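Local coordinates for CBS domain-containing predicted protein TM0935 (Thermotoga maritima, PDB 1O50) that is of unknown function but carries two CBS domains in tandem, a pairing that in many relatives binds adenosine-containing ligands and regulates partner proteins, at residues K16-L21 with L148-K153; D40-D45 with I63-L68; V106-D111 with E115-L120. All coordinates share one frame; numbering follows the deposited sequence.

Contact 1 of 3, residues K16-L21 with L148-K153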
ATOM      1  N   LYS A  16      -4.530 -20.553   3.180  1.00 34.70           N
ATOM      2  CA  LYS A  16      -3.887 -21.535   2.306  1.00 35.37           C
ATOM      3  C   LYS A  16      -4.414 -21.522   0.851  1.00 35.35           C
ATOM      4  O   LYS A  16      -3.691 -21.903  -0.080  1.00 35.31           O
ATOM      5  CB  LYS A  16      -4.041 -22.931   2.906  1.00 35.60           C
ATOM      6  CG  LYS A  16      -5.476 -23.473   2.952  1.00 38.30           C
ATOM      7  CD  LYS A  16      -5.515 -24.921   3.457  1.00 42.90           C
ATOM      8  CE  LYS A  16      -6.887 -25.599   3.248  1.00 45.69           C
ATOM      9  NZ  LYS A  16      -7.288 -25.813   1.782  1.00 48.71           N
ATOM     10  N   ASP A  17      -5.663 -21.115   0.671  1.00 35.07           N
ATOM     11  CA  ASP A  17      -6.291 -21.046  -0.658  1.00 35.81           C
ATOM     12  C   ASP A  17      -5.904 -19.787  -1.452  1.00 35.94           C
ATOM     13  O   ASP A  17      -6.074 -19.759  -2.666  1.00 35.96           O
ATOM     14  CB  ASP A  17      -7.838 -21.086  -0.542  1.00 35.80           C
ATOM     15  CG  ASP A  17      -8.347 -22.244   0.312  1.00 35.26           C
ATOM     16  OD1 ASP A  17      -7.884 -23.380   0.142  1.00 35.96           O
ATOM     17  OD2 ASP A  17      -9.222 -22.109   1.191  1.00 34.55           O
ATOM     18  N   VAL A  18      -5.431 -18.744  -0.759  1.00 36.53           N
ATOM     19  CA  VAL A  18      -5.177 -17.413  -1.326  1.00 37.57           C
ATOM     20  C   VAL A  18      -3.679 -17.034  -1.397  1.00 37.75           C
ATOM     21  O   VAL A  18      -3.256 -16.349  -2.319  1.00 38.27           O
ATOM     22  CB  VAL A  18      -5.954 -16.367  -0.494  1.00 37.95           C
ATOM     23  CG1 VAL A  18      -5.679 -14.975  -0.936  1.00 39.97           C
ATOM     24  CG2 VAL A  18      -7.471 -16.694  -0.561  1.00 38.61           C
ATOM     25  N   CYS A  19      -2.884 -17.548  -0.467  1.00 37.23           N
ATOM     26  CA  CYS A  19      -1.471 -17.164  -0.318  1.00 37.35           C
ATOM     27  C   CYS A  19      -0.506 -17.662  -1.413  1.00 36.70           C
ATOM     28  O   CYS A  19       0.687 -17.336  -1.405  1.00 35.23           O
ATOM     29  CB  CYS A  19      -0.955 -17.613   1.058  1.00 36.42           C
ATOM     30  SG  CYS A  19      -0.628 -19.359   1.222  1.00 36.86           S
ATOM     31  N   LYS A  20      -1.010 -18.417  -2.368  1.00 37.74           N
ATOM     32  CA  LYS A  20      -0.191 -18.834  -3.505  1.00 38.51           C
ATOM     33  C   LYS A  20      -0.756 -18.336  -4.846  1.00 38.29           C
ATOM     34  O   LYS A  20      -0.278 -18.717  -5.886  1.00 36.50           O
ATOM     35  CB  LYS A  20      -0.004 -20.337  -3.491  1.00 39.74           C
ATOM     36  CG  LYS A  20       1.341 -20.793  -2.966  1.00 42.81           C
ATOM     37  CD  LYS A  20       1.319 -22.281  -2.765  1.00 46.62           C
ATOM     38  CE  LYS A  20       2.727 -22.919  -2.740  1.00 49.25           C
ATOM     39  NZ  LYS A  20       3.120 -23.569  -4.044  1.00 51.04           N
ATOM     40  N   LEU A  21      -1.728 -17.427  -4.806  1.00 38.40           N
ATOM     41  CA  LEU A  21      -2.396 -16.974  -6.028  1.00 39.87           C
ATOM     42  C   LEU A  21      -1.486 -16.040  -6.860  1.00 40.93           C
ATOM     43  O   LEU A  21      -1.637 -15.950  -8.076  1.00 41.08           O
ATOM     44  CB  LEU A  21      -3.729 -16.272  -5.695  1.00 39.12           C
ATOM     45  CG  LEU A  21      -4.806 -17.204  -5.116  1.00 38.32           C
ATOM     46  CD1 LEU A  21      -6.020 -16.407  -4.695  1.00 38.82           C
ATOM     47  CD2 LEU A  21      -5.183 -18.254  -6.095  1.00 38.98           C
ATOM     48  N   LEU A 148      -8.066  -9.733  -3.064  1.00 36.10           N
ATOM     49  CA  LEU A 148      -8.891  -9.155  -4.108  1.00 36.21           C
ATOM     50  C   LEU A 148      -9.104 -10.093  -5.282  1.00 35.85           C
ATOM     51  O   LEU A 148     -10.214 -10.197  -5.787  1.00 36.22           O
ATOM     52  CB  LEU A 148      -8.330  -7.823  -4.606  1.00 36.17           C
ATOM     53  CG  LEU A 148      -8.443  -6.705  -3.563  1.00 36.89           C
ATOM     54  CD1 LEU A 148      -7.675  -5.434  -4.017  1.00 38.71           C
ATOM     55  CD2 LEU A 148      -9.905  -6.339  -3.193  1.00 39.25           C
ATOM     56  N   LEU A 149      -8.033 -10.752  -5.698  1.00 34.35           N
ATOM     57  CA  LEU A 149      -8.072 -11.714  -6.760  1.00 34.27           C
ATOM     58  C   LEU A 149      -9.103 -12.803  -6.437  1.00 34.58           C
ATOM     59  O   LEU A 149      -9.998 -13.076  -7.227  1.00 34.78           O
ATOM     60  CB  LEU A 149      -6.684 -12.318  -6.920  1.00 34.11           C
ATOM     61  CG  LEU A 149      -6.390 -13.139  -8.195  1.00 31.74           C
ATOM     62  CD1 LEU A 149      -4.949 -13.426  -8.265  1.00 32.15           C
ATOM     63  CD2 LEU A 149      -7.236 -14.484  -8.302  1.00 32.32           C
ATOM     64  N   ALA A 150      -8.939 -13.436  -5.281  1.00 32.63           N
ATOM     65  CA  ALA A 150      -9.836 -14.478  -4.795  1.00 32.07           C
ATOM     66  C   ALA A 150     -11.287 -14.067  -4.836  1.00 32.49           C
ATOM     67  O   ALA A 150     -12.143 -14.802  -5.286  1.00 31.90           O
ATOM     68  CB  ALA A 150      -9.493 -14.778  -3.360  1.00 32.25           C
ATOM     69  N   LEU A 151     -11.559 -12.880  -4.315  1.00 32.21           N
ATOM     70  CA  LEU A 151     -12.935 -12.434  -4.155  1.00 32.59           C
ATOM     71  C   LEU A 151     -13.617 -12.055  -5.443  1.00 32.37           C
ATOM     72  O   LEU A 151     -14.776 -12.405  -5.639  1.00 32.95           O
ATOM     73  CB  LEU A 151     -13.002 -11.289  -3.175  1.00 32.38           C
ATOM     74  CG  LEU A 151     -12.684 -11.677  -1.723  1.00 32.04           C
ATOM     75  CD1 LEU A 151     -12.666 -10.366  -0.939  1.00 34.23           C
ATOM     76  CD2 LEU A 151     -13.660 -12.677  -1.149  1.00 33.47           C
ATOM     77  N   TRP A 152     -12.898 -11.371  -6.334  1.00 31.67           N
ATOM     78  CA  TRP A 152     -13.488 -10.862  -7.562  1.00 31.65           C
ATOM     79  C   TRP A 152     -13.315 -11.719  -8.800  1.00 31.42           C
ATOM     80  O   TRP A 152     -14.070 -11.544  -9.765  1.00 30.17           O
ATOM     81  CB  TRP A 152     -12.920  -9.493  -7.864  1.00 32.84           C
ATOM     82  CG  TRP A 152     -13.433  -8.449  -6.900  1.00 32.28           C
ATOM     83  CD1 TRP A 152     -12.740  -7.914  -5.878  1.00 34.86           C
ATOM     84  CD2 TRP A 152     -14.738  -7.845  -6.866  1.00 34.10           C
ATOM     85  NE1 TRP A 152     -13.536  -7.039  -5.181  1.00 34.18           N
ATOM     86  CE2 TRP A 152     -14.761  -6.974  -5.780  1.00 35.23           C
ATOM     87  CE3 TRP A 152     -15.890  -7.954  -7.658  1.00 37.04           C
ATOM     88  CZ2 TRP A 152     -15.889  -6.185  -5.455  1.00 35.77           C
ATOM     89  CZ3 TRP A 152     -16.999  -7.177  -7.356  1.00 38.71           C
ATOM     90  CH2 TRP A 152     -16.991  -6.314  -6.248  1.00 38.09           C
ATOM     91  N   LYS A 153     -12.354 -12.634  -8.777  1.00 31.16           N
ATOM     92  CA  LYS A 153     -12.166 -13.589  -9.871  1.00 31.09           C
ATOM     93  C   LYS A 153     -12.938 -14.890  -9.640  1.00 32.05           C
ATOM     94  O   LYS A 153     -13.109 -15.673 -10.559  1.00 29.54           O
ATOM     95  CB  LYS A 153     -10.707 -13.923 -10.047  1.00 32.18           C
ATOM     96  CG  LYS A 153      -9.786 -12.757 -10.354  1.00 32.72           C
ATOM     97  CD  LYS A 153     -10.251 -11.902 -11.564  1.00 31.32           C
ATOM     98  CE  LYS A 153     -10.134 -12.639 -12.883  1.00 32.06           C
ATOM     99  NZ  LYS A 153     -10.653 -11.813 -14.003  1.00 27.07           N
TER
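Val18 and Leu21 are both turned so that one branch reaches Ala150. With CG1 anti to the backbone N (chi1 176°), Val18 places CG2 opposite its own carbonyl carbon, and CG2 meets Ala150 CB at 3.9 Å. In Leu21 the first torsion (chi1 -67°) sets CG opposite the carbonyl carbon, and the extended second torsion (chi2 174°) takes CD1 on to 4.1 Å from the same Ala150 CB. The alanine methyl is thus touched by two branches, one from each residue. Leu149 brings CD1 against the stem of Leu21, 4.0 Å from Leu21 CB.

The contact is wholly apolar, with no hydrogen bond passing from one segment to the other. Of the four touching residues, Val18 is buried and Leu21 exposed. What unites these two is the type I beta turn that they bracket, closed by the backbone bond from Leu21 N to Val18 O at 3.1 Å.

Such packing joins the N-terminal end of the chain to its last helix. Helix 15-18 and the turn after it rest on helix 144-153, while Cys19, within that turn, packs on Met110. Leu149 also packs on Leu43 of the second subunit, and the ring of Trp152 meets Phe76 of that subunit edge-to-face.

Contact 2 of 3, residues D40-D45 with I63-L68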
ATOM      1  N   ASP A  40      16.324   0.190   0.111  1.00 36.09           N
ATOM      2  CA  ASP A  40      16.884  -0.494  -1.061  1.00 36.08           C
ATOM      3  C   ASP A  40      16.138  -1.813  -1.370  1.00 36.24           C
ATOM      4  O   ASP A  40      15.846  -2.100  -2.514  1.00 37.39           O
ATOM      5  CB  ASP A  40      18.359  -0.825  -0.884  1.00 37.33           C
ATOM      6  CG  ASP A  40      19.258   0.407  -0.729  1.00 36.74           C
ATOM      7  OD1 ASP A  40      18.991   1.479  -1.338  1.00 35.58           O
ATOM      8  OD2 ASP A  40      20.309   0.317  -0.048  1.00 38.18           O
ATOM      9  N   ARG A  41      15.883  -2.637  -0.346  1.00 36.55           N
ATOM     10  CA  ARG A  41      15.083  -3.870  -0.476  1.00 36.01           C
ATOM     11  C   ARG A  41      13.681  -3.634  -1.010  1.00 34.82           C
ATOM     12  O   ARG A  41      13.193  -4.387  -1.821  1.00 35.44           O
ATOM     13  CB  ARG A  41      14.964  -4.599   0.872  1.00 36.46           C
ATOM     14  CG  ARG A  41      16.311  -5.135   1.465  1.00 39.86           C
ATOM     15  CD  ARG A  41      16.964  -6.230   0.709  1.00 44.32           C
ATOM     16  NE  ARG A  41      16.136  -7.446   0.552  1.00 48.68           N
ATOM     17  CZ  ARG A  41      15.929  -8.415   1.473  1.00 47.91           C
ATOM     18  NH1 ARG A  41      16.454  -8.350   2.700  1.00 45.65           N
ATOM     19  NH2 ARG A  41      15.174  -9.469   1.148  1.00 47.28           N
ATOM     20  N   ILE A  42      13.007  -2.576  -0.561  1.00 35.37           N
ATOM     21  CA  ILE A  42      11.676  -2.291  -1.071  1.00 35.73           C
ATOM     22  C   ILE A  42      11.750  -1.879  -2.544  1.00 36.52           C
ATOM     23  O   ILE A  42      10.926  -2.326  -3.342  1.00 37.05           O
ATOM     24  CB  ILE A  42      10.978  -1.199  -0.249  1.00 35.58           C
ATOM     25  CG1 ILE A  42      10.743  -1.668   1.207  1.00 38.69           C
ATOM     26  CG2 ILE A  42       9.642  -0.854  -0.892  1.00 38.03           C
ATOM     27  CD1 ILE A  42      10.424  -0.568   2.181  1.00 39.73           C
ATOM     28  N   LEU A  43      12.718  -1.023  -2.904  1.00 36.70           N
ATOM     29  CA  LEU A  43      12.865  -0.562  -4.296  1.00 36.87           C
ATOM     30  C   LEU A  43      13.216  -1.694  -5.284  1.00 37.36           C
ATOM     31  O   LEU A  43      12.916  -1.601  -6.513  1.00 36.92           O
ATOM     32  CB  LEU A  43      13.916   0.557  -4.380  1.00 37.28           C
ATOM     33  CG  LEU A  43      13.528   1.845  -3.618  1.00 38.67           C
ATOM     34  CD1 LEU A  43      14.755   2.823  -3.446  1.00 38.11           C
ATOM     35  CD2 LEU A  43      12.371   2.578  -4.345  1.00 40.34           C
ATOM     36  N   GLU A  44      13.875  -2.746  -4.794  1.00 36.93           N
ATOM     37  CA  GLU A  44      14.217  -3.900  -5.663  1.00 37.56           C
ATOM     38  C   GLU A  44      12.991  -4.802  -5.940  1.00 36.39           C
ATOM     39  O   GLU A  44      12.941  -5.464  -6.930  1.00 36.81           O
ATOM     40  CB  GLU A  44      15.362  -4.738  -5.077  1.00 37.23           C
ATOM     41  CG  GLU A  44      16.064  -5.610  -6.114  1.00 44.11           C
ATOM     42  CD  GLU A  44      15.517  -7.046  -6.220  1.00 49.96           C
ATOM     43  OE1 GLU A  44      14.726  -7.461  -5.316  1.00 53.01           O
ATOM     44  OE2 GLU A  44      15.914  -7.770  -7.192  1.00 51.65           O
ATOM     45  N   ASP A  45      12.034  -4.817  -5.021  1.00 36.71           N
ATOM     46  CA  ASP A  45      10.817  -5.601  -5.127  1.00 36.65           C
ATOM     47  C   ASP A  45       9.633  -4.701  -4.731  1.00 35.87           C
ATOM     48  O   ASP A  45       9.098  -4.833  -3.620  1.00 33.73           O
ATOM     49  CB  ASP A  45      10.901  -6.806  -4.178  1.00 37.50           C
ATOM     50  CG  ASP A  45       9.817  -7.850  -4.461  1.00 40.42           C
ATOM     51  OD1 ASP A  45       9.328  -7.921  -5.618  1.00 41.45           O
ATOM     52  OD2 ASP A  45       9.384  -8.617  -3.572  1.00 43.84           O
ATOM     53  N   ILE A  63       7.539  -3.838   9.458  1.00 33.45           N
ATOM     54  CA  ILE A  63       7.571  -2.445   9.143  1.00 35.55           C
ATOM     55  C   ILE A  63       6.698  -2.294   7.892  1.00 36.47           C
ATOM     56  O   ILE A  63       7.162  -2.566   6.778  1.00 35.12           O
ATOM     57  CB  ILE A  63       9.037  -2.047   8.847  1.00 37.54           C
ATOM     58  CG1 ILE A  63       9.944  -2.375  10.045  1.00 37.78           C
ATOM     59  CG2 ILE A  63       9.119  -0.574   8.371  1.00 34.63           C
ATOM     60  CD1 ILE A  63      11.487  -2.241   9.753  1.00 39.46           C
ATOM     61  N   PRO A  64       5.418  -1.955   8.068  1.00 36.94           N
ATOM     62  CA  PRO A  64       4.589  -1.515   6.937  1.00 36.41           C
ATOM     63  C   PRO A  64       5.164  -0.276   6.250  1.00 36.96           C
ATOM     64  O   PRO A  64       5.695   0.656   6.880  1.00 35.97           O
ATOM     65  CB  PRO A  64       3.253  -1.177   7.614  1.00 35.68           C
ATOM     66  CG  PRO A  64       3.244  -2.003   8.746  1.00 36.20           C
ATOM     67  CD  PRO A  64       4.640  -1.961   9.326  1.00 36.59           C
ATOM     68  N   VAL A  65       5.073  -0.248   4.925  1.00 37.09           N
ATOM     69  CA  VAL A  65       5.630   0.872   4.206  1.00 35.70           C
ATOM     70  C   VAL A  65       5.009   2.194   4.669  1.00 37.61           C
ATOM     71  O   VAL A  65       5.693   3.221   4.685  1.00 37.76           O
ATOM     72  CB  VAL A  65       5.449   0.697   2.725  1.00 36.67           C
ATOM     73  CG1 VAL A  65       5.756   2.024   1.977  1.00 35.05           C
ATOM     74  CG2 VAL A  65       6.345  -0.417   2.261  1.00 34.14           C
ATOM     75  N   MET A  66       3.740   2.179   5.089  1.00 37.20           N
ATOM     76  CA  MET A  66       3.117   3.441   5.514  1.00 35.65           C
ATOM     77  C   MET A  66       3.688   3.847   6.877  1.00 36.65           C
ATOM     78  O   MET A  66       3.733   5.064   7.227  1.00 34.82           O
ATOM     79  CB  MET A  66       1.584   3.336   5.553  1.00 36.73           C
ATOM     80  CG  MET A  66       0.877   4.536   6.237  1.00 36.24           C
ATOM     81  SD  MET A  66       1.068   6.183   5.302  1.00 40.80           S
ATOM     82  CE  MET A  66      -0.116   5.969   4.072  1.00 42.19           C
ATOM     83  N   HIS A  67       4.063   2.862   7.692  1.00 36.53           N
ATOM     84  CA  HIS A  67       4.734   3.189   8.955  1.00 37.64           C
ATOM     85  C   HIS A  67       6.114   3.862   8.668  1.00 37.97           C
ATOM     86  O   HIS A  67       6.436   4.861   9.278  1.00 37.89           O
ATOM     87  CB  HIS A  67       4.906   1.967   9.838  1.00 38.37           C
ATOM     88  CG  HIS A  67       5.589   2.253  11.146  1.00 37.42           C
ATOM     89  ND1 HIS A  67       5.097   3.148  12.076  1.00 38.89           N
ATOM     90  CD2 HIS A  67       6.695   1.699  11.703  1.00 37.01           C
ATOM     91  CE1 HIS A  67       5.886   3.141  13.145  1.00 37.01           C
ATOM     92  NE2 HIS A  67       6.879   2.286  12.928  1.00 36.96           N
ATOM     93  N   LEU A  68       6.864   3.342   7.700  1.00 38.79           N
ATOM     94  CA  LEU A  68       8.159   3.890   7.287  1.00 39.22           C
ATOM     95  C   LEU A  68       8.010   5.306   6.716  1.00 39.75           C
ATOM     96  O   LEU A  68       8.840   6.196   6.969  1.00 40.03           O
ATOM     97  CB  LEU A  68       8.812   2.962   6.246  1.00 38.78           C
ATOM     98  CG  LEU A  68      10.235   3.277   5.786  1.00 39.62           C
ATOM     99  CD1 LEU A  68      11.180   3.572   6.958  1.00 41.95           C
ATOM    100  CD2 LEU A  68      10.792   2.125   4.914  1.00 41.36           C
TER
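Ile42 supplies the whole of one side of this apolar contact, and a single methyl, CD1, does the touching. It meets Leu68 CD2 at 3.9 Å and Val65 CG2 at 4.1 Å. The two partners are met differently: Ile42 and Leu68 reach toward each other tip to tip, whereas the side chains of Ile42 and Val65 cross obliquely. Ile42 is drawn out to its full length, with CG1 opposite the carbonyl carbon and CD1 extended beyond it (chi2 164°), and this length lets one residue bridge helix backbones whose nearest CA atoms, those of Ile42 and Val65, are 8.6 Å apart. All three residues are buried, while the area hidden between the two segments is small (103 Å²).

Hydrogen bonding stays within each segment. On one side Glu44 N donates to Asp40 O at 3.1 Å in the last turn of helix 35-44. On the other, Pro64 occupies the N-cap position, and its carbonyl oxygen accepts Leu68 N at 3.0 Å and, more weakly, His67 N. Strand 58-64 passes directly into helix 65-77, and that first turn sets Val65 and Leu68 on the face turned to Ile42.

The arrangement belongs to the CBS fold, in which two helices pack on one face of a small sheet. Helix 35-44 forms the beta-alpha-beta crossover between the parallel strands 27-29 and 50-55, and Ile42 touches Val51 of the latter. Leu68 also packs on Ile35 and Val39, earlier in helix 35-44, while Ile42 also meets Leu145 of the second subunit.

Contact 3 of 3, residues V106-D111 with E115-L120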
ATOM      1  N   VAL A 106       1.913  -8.720  13.228  1.00 37.96           N
ATOM      2  CA  VAL A 106       0.561  -9.205  13.013  1.00 38.31           C
ATOM      3  C   VAL A 106       0.693 -10.267  11.911  1.00 38.31           C
ATOM      4  O   VAL A 106       1.236  -9.989  10.843  1.00 37.30           O
ATOM      5  CB  VAL A 106      -0.343  -8.083  12.490  1.00 38.72           C
ATOM      6  CG1 VAL A 106      -1.756  -8.623  12.169  1.00 39.57           C
ATOM      7  CG2 VAL A 106      -0.401  -6.947  13.494  1.00 40.24           C
ATOM      8  N   TYR A 107       0.236 -11.488  12.178  1.00 37.79           N
ATOM      9  CA  TYR A 107       0.461 -12.569  11.235  1.00 38.05           C
ATOM     10  C   TYR A 107      -0.754 -13.498  11.099  1.00 37.54           C
ATOM     11  O   TYR A 107      -1.687 -13.433  11.901  1.00 36.60           O
ATOM     12  CB  TYR A 107       1.688 -13.359  11.685  1.00 38.07           C
ATOM     13  CG  TYR A 107       1.606 -13.844  13.098  1.00 39.33           C
ATOM     14  CD1 TYR A 107       0.931 -15.007  13.410  1.00 40.19           C
ATOM     15  CD2 TYR A 107       2.224 -13.138  14.136  1.00 41.78           C
ATOM     16  CE1 TYR A 107       0.861 -15.465  14.725  1.00 41.22           C
ATOM     17  CE2 TYR A 107       2.154 -13.564  15.442  1.00 41.42           C
ATOM     18  CZ  TYR A 107       1.477 -14.734  15.734  1.00 42.47           C
ATOM     19  OH  TYR A 107       1.414 -15.176  17.027  1.00 42.80           O
ATOM     20  N   VAL A 108      -0.717 -14.366  10.087  1.00 36.46           N
ATOM     21  CA  VAL A 108      -1.747 -15.379   9.905  1.00 36.46           C
ATOM     22  C   VAL A 108      -1.144 -16.798   9.869  1.00 36.45           C
ATOM     23  O   VAL A 108       0.053 -16.959   9.865  1.00 36.27           O
ATOM     24  CB  VAL A 108      -2.633 -15.076   8.674  1.00 35.65           C
ATOM     25  CG1 VAL A 108      -3.415 -13.769   8.900  1.00 35.16           C
ATOM     26  CG2 VAL A 108      -1.844 -14.992   7.380  1.00 36.26           C
ATOM     27  N   HIS A 109      -1.998 -17.811   9.876  1.00 36.95           N
ATOM     28  CA  HIS A 109      -1.586 -19.194   9.629  1.00 37.57           C
ATOM     29  C   HIS A 109      -2.284 -19.702   8.378  1.00 36.72           C
ATOM     30  O   HIS A 109      -3.207 -19.094   7.905  1.00 36.76           O
ATOM     31  CB  HIS A 109      -1.968 -20.100  10.793  1.00 37.62           C
ATOM     32  CG  HIS A 109      -1.430 -19.659  12.117  1.00 41.71           C
ATOM     33  ND1 HIS A 109      -0.096 -19.761  12.450  1.00 45.89           N
ATOM     34  CD2 HIS A 109      -2.052 -19.158  13.210  1.00 44.44           C
ATOM     35  CE1 HIS A 109       0.081 -19.342  13.690  1.00 45.27           C
ATOM     36  NE2 HIS A 109      -1.087 -18.954  14.166  1.00 45.40           N
ATOM     37  N   MET A 110      -1.864 -20.858   7.885  1.00 36.91           N
ATOM     38  CA  MET A 110      -2.465 -21.487   6.698  1.00 36.81           C
ATOM     39  C   MET A 110      -3.977 -21.753   6.843  1.00 36.52           C
ATOM     40  O   MET A 110      -4.749 -21.598   5.880  1.00 36.81           O
ATOM     41  CB  MET A 110      -1.711 -22.788   6.353  1.00 37.08           C
ATOM     42  CG  MET A 110      -0.334 -22.560   5.735  1.00 37.19           C
ATOM     43  SD  MET A 110      -0.448 -21.661   4.208  1.00 40.33           S
ATOM     44  CE  MET A 110       1.303 -21.181   3.900  1.00 42.41           C
ATOM     45  N   ASP A 111      -4.391 -22.120   8.051  1.00 35.88           N
ATOM     46  CA  ASP A 111      -5.767 -22.519   8.313  1.00 36.10           C
ATOM     47  C   ASP A 111      -6.622 -21.323   8.740  1.00 35.82           C
ATOM     48  O   ASP A 111      -7.814 -21.456   8.938  1.00 36.03           O
ATOM     49  CB  ASP A 111      -5.809 -23.727   9.280  0.65 36.49           C
ATOM     50  CG  ASP A 111      -5.257 -25.028   8.628  0.65 38.07           C
ATOM     51  OD1 ASP A 111      -4.757 -25.936   9.357  0.65 38.49           O
ATOM     52  OD2 ASP A 111      -5.277 -25.225   7.383  0.65 39.90           O
ATOM     53  N   GLU A 115     -11.499 -14.270   5.851  1.00 37.72           N
ATOM     54  CA  GLU A 115     -12.159 -13.123   6.446  1.00 39.06           C
ATOM     55  C   GLU A 115     -11.475 -12.554   7.691  1.00 39.25           C
ATOM     56  O   GLU A 115     -11.538 -11.332   7.910  1.00 39.67           O
ATOM     57  CB  GLU A 115     -13.618 -13.419   6.748  1.00 39.94           C
ATOM     58  CG  GLU A 115     -13.894 -14.700   7.470  1.00 42.91           C
ATOM     59  CD  GLU A 115     -15.313 -14.725   8.030  1.00 50.05           C
ATOM     60  OE1 GLU A 115     -15.681 -15.738   8.691  1.00 54.21           O
ATOM     61  OE2 GLU A 115     -16.057 -13.725   7.822  1.00 53.01           O
ATOM     62  N   GLU A 116     -10.872 -13.418   8.516  1.00 38.96           N
ATOM     63  CA  GLU A 116     -10.085 -12.934   9.664  1.00 39.62           C
ATOM     64  C   GLU A 116      -8.820 -12.232   9.197  1.00 39.14           C
ATOM     65  O   GLU A 116      -8.433 -11.235   9.807  1.00 39.18           O
ATOM     66  CB  GLU A 116      -9.772 -13.989  10.747  0.65 39.85           C
ATOM     67  CG  GLU A 116      -8.557 -13.666  11.674  0.65 43.13           C
ATOM     68  CD  GLU A 116      -8.695 -12.489  12.691  0.65 44.83           C
ATOM     69  OE1 GLU A 116      -8.135 -12.610  13.824  0.65 46.22           O
ATOM     70  OE2 GLU A 116      -9.315 -11.436  12.396  0.65 43.86           O
ATOM     71  N   ALA A 117      -8.207 -12.718   8.116  1.00 38.54           N
ATOM     72  CA  ALA A 117      -7.031 -12.081   7.525  1.00 38.93           C
ATOM     73  C   ALA A 117      -7.302 -10.679   6.928  1.00 39.01           C
ATOM     74  O   ALA A 117      -6.465  -9.771   7.029  1.00 38.28           O
ATOM     75  CB  ALA A 117      -6.441 -12.981   6.481  1.00 39.13           C
ATOM     76  N   LEU A 118      -8.459 -10.521   6.284  1.00 39.27           N
ATOM     77  CA  LEU A 118      -8.907  -9.237   5.730  1.00 38.90           C
ATOM     78  C   LEU A 118      -9.208  -8.284   6.873  1.00 37.79           C
ATOM     79  O   LEU A 118      -8.894  -7.104   6.790  1.00 39.00           O
ATOM     80  CB  LEU A 118     -10.152  -9.436   4.825  1.00 39.14           C
ATOM     81  CG  LEU A 118     -10.818  -8.167   4.240  1.00 41.47           C
ATOM     82  CD1 LEU A 118     -11.491  -8.408   2.909  1.00 41.80           C
ATOM     83  CD2 LEU A 118     -11.859  -7.571   5.214  1.00 43.12           C
ATOM     84  N   LYS A 119      -9.812  -8.779   7.938  1.00 37.26           N
ATOM     85  CA  LYS A 119     -10.107  -7.957   9.106  1.00 36.87           C
ATOM     86  C   LYS A 119      -8.826  -7.418   9.723  1.00 36.51           C
ATOM     87  O   LYS A 119      -8.749  -6.260  10.072  1.00 35.64           O
ATOM     88  CB  LYS A 119     -10.884  -8.741  10.151  1.00 36.84           C
ATOM     89  CG  LYS A 119     -11.154  -7.962  11.427  1.00 39.30           C
ATOM     90  CD  LYS A 119     -11.773  -8.839  12.523  1.00 41.41           C
ATOM     91  CE  LYS A 119     -11.817  -8.112  13.866  1.00 43.75           C
ATOM     92  NZ  LYS A 119     -12.868  -7.053  13.905  1.00 45.42           N
ATOM     93  N   LEU A 120      -7.827  -8.280   9.842  1.00 36.64           N
ATOM     94  CA  LEU A 120      -6.504  -7.906  10.356  1.00 36.41           C
ATOM     95  C   LEU A 120      -5.857  -6.840   9.506  1.00 35.25           C
ATOM     96  O   LEU A 120      -5.306  -5.882  10.018  1.00 35.71           O
ATOM     97  CB  LEU A 120      -5.571  -9.139  10.397  1.00 36.69           C
ATOM     98  CG  LEU A 120      -5.856 -10.134  11.528  1.00 35.71           C
ATOM     99  CD1 LEU A 120      -4.997 -11.387  11.307  1.00 35.87           C
ATOM    100  CD2 LEU A 120      -5.593  -9.533  12.909  1.00 37.20           C
TER
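This is a short-range hydrophobic contact inside the second CBS domain, where an extended segment doubles back through a brief connection and is covered by helix 114-124. Val106 and Val108, alternate residues of the extended chain, both turn toward the helix and are met there by Leu120 and Ala117.

Leu120 does most of the work because its two methyls part company. CD2 lies 4.0 Å from Val106 CG1, while CD1 closes on Val108 CG1 at 3.7 Å and also lies against the backbone at Tyr107 O, 3.9 Å away, a plain van der Waals touch. Val108 and Leu120 run past each other in opposite directions, so they meet along their flanks. The same Val108 CG1 reaches Ala117 CB at 4.0 Å, one helical turn earlier than Leu120. The place of this CG1 follows from the Val108 torsion: it stands opposite the carbonyl carbon (chi1 -65°), leaving CG2 wedged between the backbone N and that carbon.

Val108 has further partners: its backbone is hydrogen-bonded to Pro130 and Val132, so the segment runs beside strand 128-132 here, and its side chain touches Met129, Val131 and Val15.

No hydrogen bond spans the two segments. Within the helix, Leu120 N is bonded to Glu116 O at 3.0 Å, and Val108 finds its backbone partners in the neighbouring strand. Apart from the touch at Tyr107 O, the two segments meet through aliphatic carbons alone, and the fit between them consequently depends on van der Waals packing.

In the fold
Along the chain, contact 2 closes before contact 3 opens, and both fall within the long span that contact 1 brings together. Contacts 2 and 3 lie in different CBS domains, on opposite sides of the chain's centre, with their own centres 21 Å apart. The centre of contact 1 is about 23 Å from that of contact 2 and 13 Å from that of contact 3, which it touches: Lys16 N probably donates to Met110 O at 2.9 Å. The chain's beginning is thus built against the second domain, beside helices 114-124 and 144-153. Segments of all three also lie against the second subunit; in contacts 1 and 2 touching residues themselves do so.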